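Local atomic coordinates of putative NAD dependent dehydrogenase (Micromonospora echinospora, PDB entry 6NOR), a protein that probably acts as an NAD-dependent oxidoreductase in gentamicin biosynthesis, binding its dinucleotide cofactor through a Rossmann-type domain. Residues 97-100 / 101-105; 306-310 / 311-315. One frame throughout, in Å; residues are numbered along the deposited sequence.

Contact 1: 97-100 / 101-105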
loop_
_atom_site.group_PDB
_atom_site.type_symbol
_atom_site.label_atom_id
_atom_site.label_comp_id
_atom_site.label_asym_id
_atom_site.label_seq_id
_atom_site.Cartn_x
_atom_site.Cartn_y
_atom_site.Cartn_z
ATOM N N THR A 97 15.778 -6.890 37.554
ATOM C CA THR A 97 17.162 -6.752 37.977
ATOM C C THR A 97 17.723 -5.361 37.651
ATOM O O THR A 97 18.779 -4.996 38.139
ATOM C CB THR A 97 18.060 -7.836 37.333
ATOM O OG1 THR A 97 18.138 -7.618 35.923
ATOM C CG2 THR A 97 17.507 -9.237 37.597
ATOM N N HIS A 98 17.018 -4.573 36.847
ATOM C CA HIS A 98 17.523 -3.253 36.448
ATOM C C HIS A 98 17.851 -2.325 37.610
ATOM O O HIS A 98 18.914 -1.711 37.638
ATOM C CB HIS A 98 16.511 -2.535 35.542
ATOM C CG HIS A 98 16.398 -3.135 34.186
ATOM N ND1 HIS A 98 15.502 -2.684 33.244
ATOM C CD2 HIS A 98 17.060 -4.164 33.613
ATOM C CE1 HIS A 98 15.619 -3.408 32.151
ATOM N NE2 HIS A 98 16.561 -4.312 32.349
ATOM N N GLU A 99 16.940 -2.192 38.558
ATOM C CA GLU A 99 17.174 -1.251 39.654
ATOM C C GLU A 99 18.399 -1.603 40.536
ATOM O O GLU A 99 19.217 -0.737 40.774
ATOM C CB GLU A 99 15.916 -1.115 40.518
ATOM C CG GLU A 99 15.893 0.143 41.388
ATOM C CD GLU A 99 16.662 -0.022 42.686
ATOM O OE1 GLU A 99 16.692 -1.156 43.211
ATOM O OE2 GLU A 99 17.246 0.973 43.175
ATOM N N PRO A 100 18.519 -2.854 41.030
ATOM C CA PRO A 100 19.719 -3.142 41.831
ATOM C C PRO A 100 21.019 -2.944 41.044
ATOM O O PRO A 100 21.979 -2.357 41.545
ATOM C CB PRO A 100 19.570 -4.619 42.201
ATOM C CG PRO A 100 18.160 -4.975 41.906
ATOM C CD PRO A 100 17.621 -4.023 40.919
ATOM N N ILE A 101 21.040 -3.437 39.813
ATOM C CA ILE A 101 22.245 -3.380 39.010
ATOM C C ILE A 101 22.611 -1.937 38.673
ATOM O O ILE A 101 23.763 -1.539 38.817
ATOM C CB ILE A 101 22.090 -4.221 37.728
ATOM C CG1 ILE A 101 22.122 -5.709 38.081
ATOM C CG2 ILE A 101 23.198 -3.929 36.745
ATOM C CD1 ILE A 101 21.911 -6.633 36.877
ATOM N N ALA A 102 21.635 -1.144 38.252
ATOM C CA ALA A 102 21.915 0.255 37.927
ATOM C C ALA A 102 22.273 1.061 39.149
ATOM O O ALA A 102 23.031 2.011 39.046
ATOM C CB ALA A 102 20.728 0.898 37.224
ATOM N N ALA A 103 21.712 0.704 40.304
ATOM C CA ALA A 103 22.023 1.426 41.540
ATOM C C ALA A 103 23.481 1.189 41.939
ATOM O O ALA A 103 24.160 2.083 42.412
ATOM C CB ALA A 103 21.099 1.006 42.659
ATOM N N GLN A 104 23.951 -0.028 41.725
ATOM C CA GLN A 104 25.331 -0.378 42.045
ATOM C C GLN A 104 26.327 0.243 41.045
ATOM O O GLN A 104 27.406 0.679 41.424
ATOM C CB GLN A 104 25.482 -1.890 42.076
ATOM C CG GLN A 104 26.852 -2.374 42.465
ATOM C CD GLN A 104 26.969 -3.882 42.387
ATOM O OE1 GLN A 104 25.960 -4.597 42.318
ATOM N NE2 GLN A 104 28.205 -4.376 42.392
ATOM N N VAL A 105 25.955 0.290 39.773
ATOM C CA VAL A 105 26.792 0.911 38.754
ATOM C C VAL A 105 26.941 2.400 39.014
ATOM O O VAL A 105 28.014 2.961 38.890
ATOM C CB VAL A 105 26.204 0.700 37.339
ATOM C CG1 VAL A 105 26.918 1.568 36.322
ATOM C CG2 VAL A 105 26.297 -0.766 36.947
#
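A102 N donates to H98 O at 2.8 Å, the shortest of four consecutive i to i+4 bonds that build the opening turns of helix 98-107. The N-H...O angle of 162° shows that this bond is nearly straight. One residue earlier, I101 N reaches T97 O at 3.2 Å, and further on A103 N binds E99 O at 2.9 Å and Q104 N binds P100 O at 3.1 Å. T97 and I101 lie side by side, with CD1 of I101 4.0 Å from OG1 of T97. The T97 hydroxyl sits between its own backbone N and carbonyl carbon (chi1 67°), and its hydrogen bonds run back to T93 OG1 and P94 O, in the loop leading into the helix. This helix is the crossover of the beta-alpha-beta unit 86-91, 98-107, 111-114 of the Rossmann domain. Its buried side, made by H98, I101, A102 and V105, packs on those two strands; Q104 instead meets helix 77-81. E99 CG stands opposite its backbone N (chi1 -161°), and a bend at chi2 turns the carboxylate forward along the outside of the helix, bringing OE2 to 3.9 Å from A103 CB. H98 belongs to the NAD pocket: its NE2 is hydrogen-bonded to T93 O and its ND1 to P117 O and L118 O, which fixes the imidazole about 3 Å from the cofactor, nearest atoms, beside the NAD-binding E115.

Contact 2: 306-310 / 311-315; sequences EWIRN and SGYVH. With NAD (nicotinamide-adenine-dinucleotide), chain G.
A Schellman motif ends the short helix 307-310 at the nicotinamide end of the NAD pocket, and the chain sets off at once into helix 313-326. G312 turns the backbone with a positive phi of 97°; its N bonds to R309 O at 3.1 Å, while Y313 N makes a weak bond to I308 O at 3.3 Å. W307 O is gripped twice, by S311 N at 3.0 Å and by S311 OG at 2.8 Å, the two donors arriving from opposite faces of the carbonyl plane. The hydroxyl gets there because OG lies opposite the carbonyl carbon of S311 (chi1 -66°). I308 CG2 packs 3.9 Å from Y313 CB, the two side chains crossing at about a right angle, and W307 CZ3 approaches Y313 CE2 obliquely. On the other flank, H315 presents the edge of its imidazole to one face of the R309 guanidinium, with planes 79° apart and CE1 3.5 Å from NH2. R309 NH1 forms a salt bridge with E306 of the second subunit, and E306 reciprocates with R309 there, so this turn also joins the subunits. Y313 OH donates to NAD O7N at 2.5 Å, and N144, another NAD-binding residue, touches its side chain. O7N lies near the phenol plane, at the ring edge, where the hydroxyl proton can point without leaving conjugation; the bond probably helps to orient the carboxamide and would polarise its carbonyl.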
loop_
_atom_site.group_PDB
_atom_site.type_symbol
_atom_site.label_atom_id
_atom_site.label_comp_id
_atom_site.label_asym_id
_atom_site.label_seq_id
_atom_site.Cartn_x
_atom_site.Cartn_y
_atom_site.Cartn_z
ATOM N N GLU A 306 18.222 -3.216 7.204
ATOM C CA GLU A 306 18.881 -2.510 8.300
ATOM C C GLU A 306 18.027 -2.378 9.557
ATOM O O GLU A 306 17.797 -1.273 10.046
ATOM C CB GLU A 306 19.334 -1.123 7.832
ATOM C CG GLU A 306 20.551 -1.150 6.926
ATOM C CD GLU A 306 21.163 0.225 6.663
ATOM O OE1 GLU A 306 20.480 1.257 6.827
ATOM O OE2 GLU A 306 22.348 0.272 6.273
ATOM N N TRP A 307 17.581 -3.504 10.099
ATOM C CA TRP A 307 16.601 -3.455 11.170
ATOM C C TRP A 307 17.141 -2.772 12.430
ATOM O O TRP A 307 16.402 -2.101 13.134
ATOM C CB TRP A 307 16.066 -4.865 11.475
ATOM C CG TRP A 307 16.974 -5.798 12.199
ATOM C CD1 TRP A 307 17.827 -6.717 11.651
ATOM C CD2 TRP A 307 17.091 -5.941 13.618
ATOM N NE1 TRP A 307 18.484 -7.405 12.646
ATOM C CE2 TRP A 307 18.044 -6.951 13.860
ATOM C CE3 TRP A 307 16.483 -5.308 14.703
ATOM C CZ2 TRP A 307 18.414 -7.337 15.145
ATOM C CZ3 TRP A 307 16.846 -5.692 15.978
ATOM C CH2 TRP A 307 17.812 -6.690 16.191
ATOM N N ILE A 308 18.439 -2.898 12.687
ATOM C CA ILE A 308 19.025 -2.293 13.871
ATOM C C ILE A 308 19.085 -0.779 13.768
ATOM O O ILE A 308 18.623 -0.078 14.654
ATOM C CB ILE A 308 20.424 -2.829 14.132
ATOM C CG1 ILE A 308 20.367 -4.333 14.413
ATOM C CG2 ILE A 308 21.041 -2.108 15.296
ATOM C CD1 ILE A 308 21.726 -4.956 14.777
ATOM N N ARG A 309 19.651 -0.274 12.685
ATOM C CA ARG A 309 19.654 1.158 12.455
ATOM C C ARG A 309 18.245 1.738 12.323
ATOM O O ARG A 309 17.938 2.794 12.858
ATOM C CB ARG A 309 20.457 1.485 11.207
ATOM C CG ARG A 309 20.717 2.957 11.021
ATOM C CD ARG A 309 21.502 3.215 9.732
ATOM N NE ARG A 309 21.978 4.588 9.737
ATOM C CZ ARG A 309 21.232 5.642 9.426
ATOM N NH1 ARG A 309 19.974 5.485 9.048
ATOM N NH2 ARG A 309 21.749 6.857 9.486
ATOM N N ASN A 310 17.379 1.043 11.609
ATOM C CA ASN A 310 16.053 1.568 11.381
ATOM C C ASN A 310 15.169 1.534 12.623
ATOM O O ASN A 310 14.217 2.287 12.703
ATOM C CB ASN A 310 15.395 0.831 10.228
ATOM C CG ASN A 310 15.794 1.401 8.894
ATOM O OD1 ASN A 310 16.079 2.576 8.799
ATOM N ND2 ASN A 310 15.802 0.582 7.857
ATOM N N SER A 311 15.503 0.700 13.606
ATOM C CA SER A 311 14.773 0.708 14.878
ATOM C C SER A 311 15.271 1.785 15.827
ATOM O O SER A 311 14.696 1.976 16.889
ATOM C CB SER A 311 14.873 -0.641 15.597
ATOM O OG SER A 311 14.223 -1.682 14.890
ATOM N N GLY A 312 16.355 2.460 15.457
ATOM C CA GLY A 312 16.889 3.545 16.255
ATOM C C GLY A 312 18.038 3.230 17.212
ATOM O O GLY A 312 18.504 4.128 17.907
ATOM N N TYR A 313 18.498 1.980 17.263
ATOM C CA TYR A 313 19.512 1.598 18.248
ATOM C C TYR A 313 20.827 2.331 18.033
ATOM O O TYR A 313 21.491 2.724 18.992
ATOM C CB TYR A 313 19.777 0.104 18.222
ATOM C CG TYR A 313 18.594 -0.724 18.586
ATOM C CD1 TYR A 313 18.103 -0.731 19.875
ATOM C CD2 TYR A 313 17.964 -1.514 17.637
ATOM C CE1 TYR A 313 17.014 -1.486 20.200
ATOM C CE2 TYR A 313 16.887 -2.271 17.953
ATOM C CZ TYR A 313 16.408 -2.255 19.230
ATOM O OH TYR A 313 15.327 -3.026 19.525
ATOM N N VAL A 314 21.190 2.508 16.767
ATOM C CA VAL A 314 22.441 3.143 16.398
ATOM C C VAL A 314 22.441 4.617 16.832
ATOM O O VAL A 314 23.378 5.081 17.455
ATOM C CB VAL A 314 22.694 2.999 14.871
ATOM C CG1 VAL A 314 23.874 3.822 14.420
ATOM C CG2 VAL A 314 22.936 1.562 14.530
ATOM N N HIS A 315 21.370 5.334 16.549
ATOM C CA HIS A 315 21.276 6.747 16.905
ATOM C C HIS A 315 21.201 6.972 18.415
ATOM O O HIS A 315 21.807 7.891 18.937
ATOM C CB HIS A 315 20.074 7.390 16.213
ATOM C CG HIS A 315 20.257 7.532 14.738
ATOM N ND1 HIS A 315 20.037 6.491 13.859
ATOM C CD2 HIS A 315 20.696 8.574 13.992
ATOM C CE1 HIS A 315 20.324 6.891 12.633
ATOM N NE2 HIS A 315 20.723 8.149 12.686
HETATM P PA NAD G . 17.325 -12.199 27.302
HETATM O O1A NAD G . 16.563 -13.265 28.127
HETATM O O2A NAD G . 17.548 -12.588 25.890
HETATM O O5B NAD G . 18.720 -11.935 27.970
HETATM C C5B NAD G . 18.771 -11.681 29.362
HETATM C C4B NAD G . 20.243 -11.936 29.780
HETATM O O4B NAD G . 20.481 -11.464 30.970
HETATM C C3B NAD G . 20.475 -13.427 29.872
HETATM O O3B NAD G . 21.633 -13.717 29.210
HETATM C C2B NAD G . 20.621 -13.699 31.394
HETATM O O2B NAD G . 21.530 -14.843 31.582
HETATM C C1B NAD G . 21.178 -12.630 31.798
HETATM N N9A NAD G . 20.924 -12.331 33.195
HETATM C C8A NAD G . 19.842 -12.585 33.956
HETATM N N7A NAD G . 20.071 -12.065 35.187
HETATM C C5A NAD G . 21.280 -11.501 35.183
HETATM C C6A NAD G . 21.996 -10.859 36.150
HETATM N N6A NAD G . 21.613 -10.616 37.449
HETATM N N1A NAD G . 23.197 -10.369 35.876
HETATM C C2A NAD G . 23.733 -10.526 34.640
HETATM N N3A NAD G . 23.025 -11.173 33.683
HETATM C C4A NAD G . 21.805 -11.654 33.949
HETATM O O3 NAD G . 16.500 -10.887 27.389
HETATM P PN NAD G . 16.572 -9.618 26.429
HETATM O O1N NAD G . 17.946 -9.286 25.946
HETATM O O2N NAD G . 15.617 -9.809 25.264
HETATM O O5D NAD G . 16.061 -8.410 27.302
HETATM C C5D NAD G . 16.913 -7.779 28.239
HETATM C C4D NAD G . 16.426 -6.334 28.471
HETATM O O4D NAD G . 16.371 -5.644 27.369
HETATM C C3D NAD G . 14.968 -6.338 29.021
HETATM O O3D NAD G . 14.863 -5.407 29.940
HETATM C C2D NAD G . 14.103 -6.049 27.775
HETATM O O2D NAD G . 12.818 -5.424 28.198
HETATM C C1D NAD G . 14.841 -5.235 27.075
HETATM N N1N NAD G . 14.580 -5.324 25.670
HETATM C C2N NAD G . 14.554 -4.151 24.925
HETATM C C3N NAD G . 14.304 -4.176 23.551
HETATM C C7N NAD G . 14.269 -2.831 22.806
HETATM O O7N NAD G . 13.978 -2.791 21.668
HETATM N N7N NAD G . 14.562 -1.634 23.516
HETATM C C4N NAD G . 14.066 -5.360 22.891
HETATM C C5N NAD G . 14.101 -6.543 23.629
HETATM C C6N NAD G . 14.357 -6.518 25.027
#

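How the contacts relate
Following the chain from the N terminus, contact 1 comes first, where the chain leaves strand 86-91 and enters helix 98-107. Contact 2 is met some 200 residues later, after all but the last short strand of the mixed sheet, at the entry to helix 313-326. Each is formed by adjoining residues, so neither closes a long loop; they lie in series, without nesting or crossing. The centres of contacts 1 and 2 are 26 Å apart and their nearest atoms about 12 Å, so the two do not touch. NAD relates them: H98 and I101 of contact 1 touch it, and Y313 of contact 2 binds its carboxamide. Contact 2 also packs on helix 34-44, bringing this late turn against the Rossmann domain.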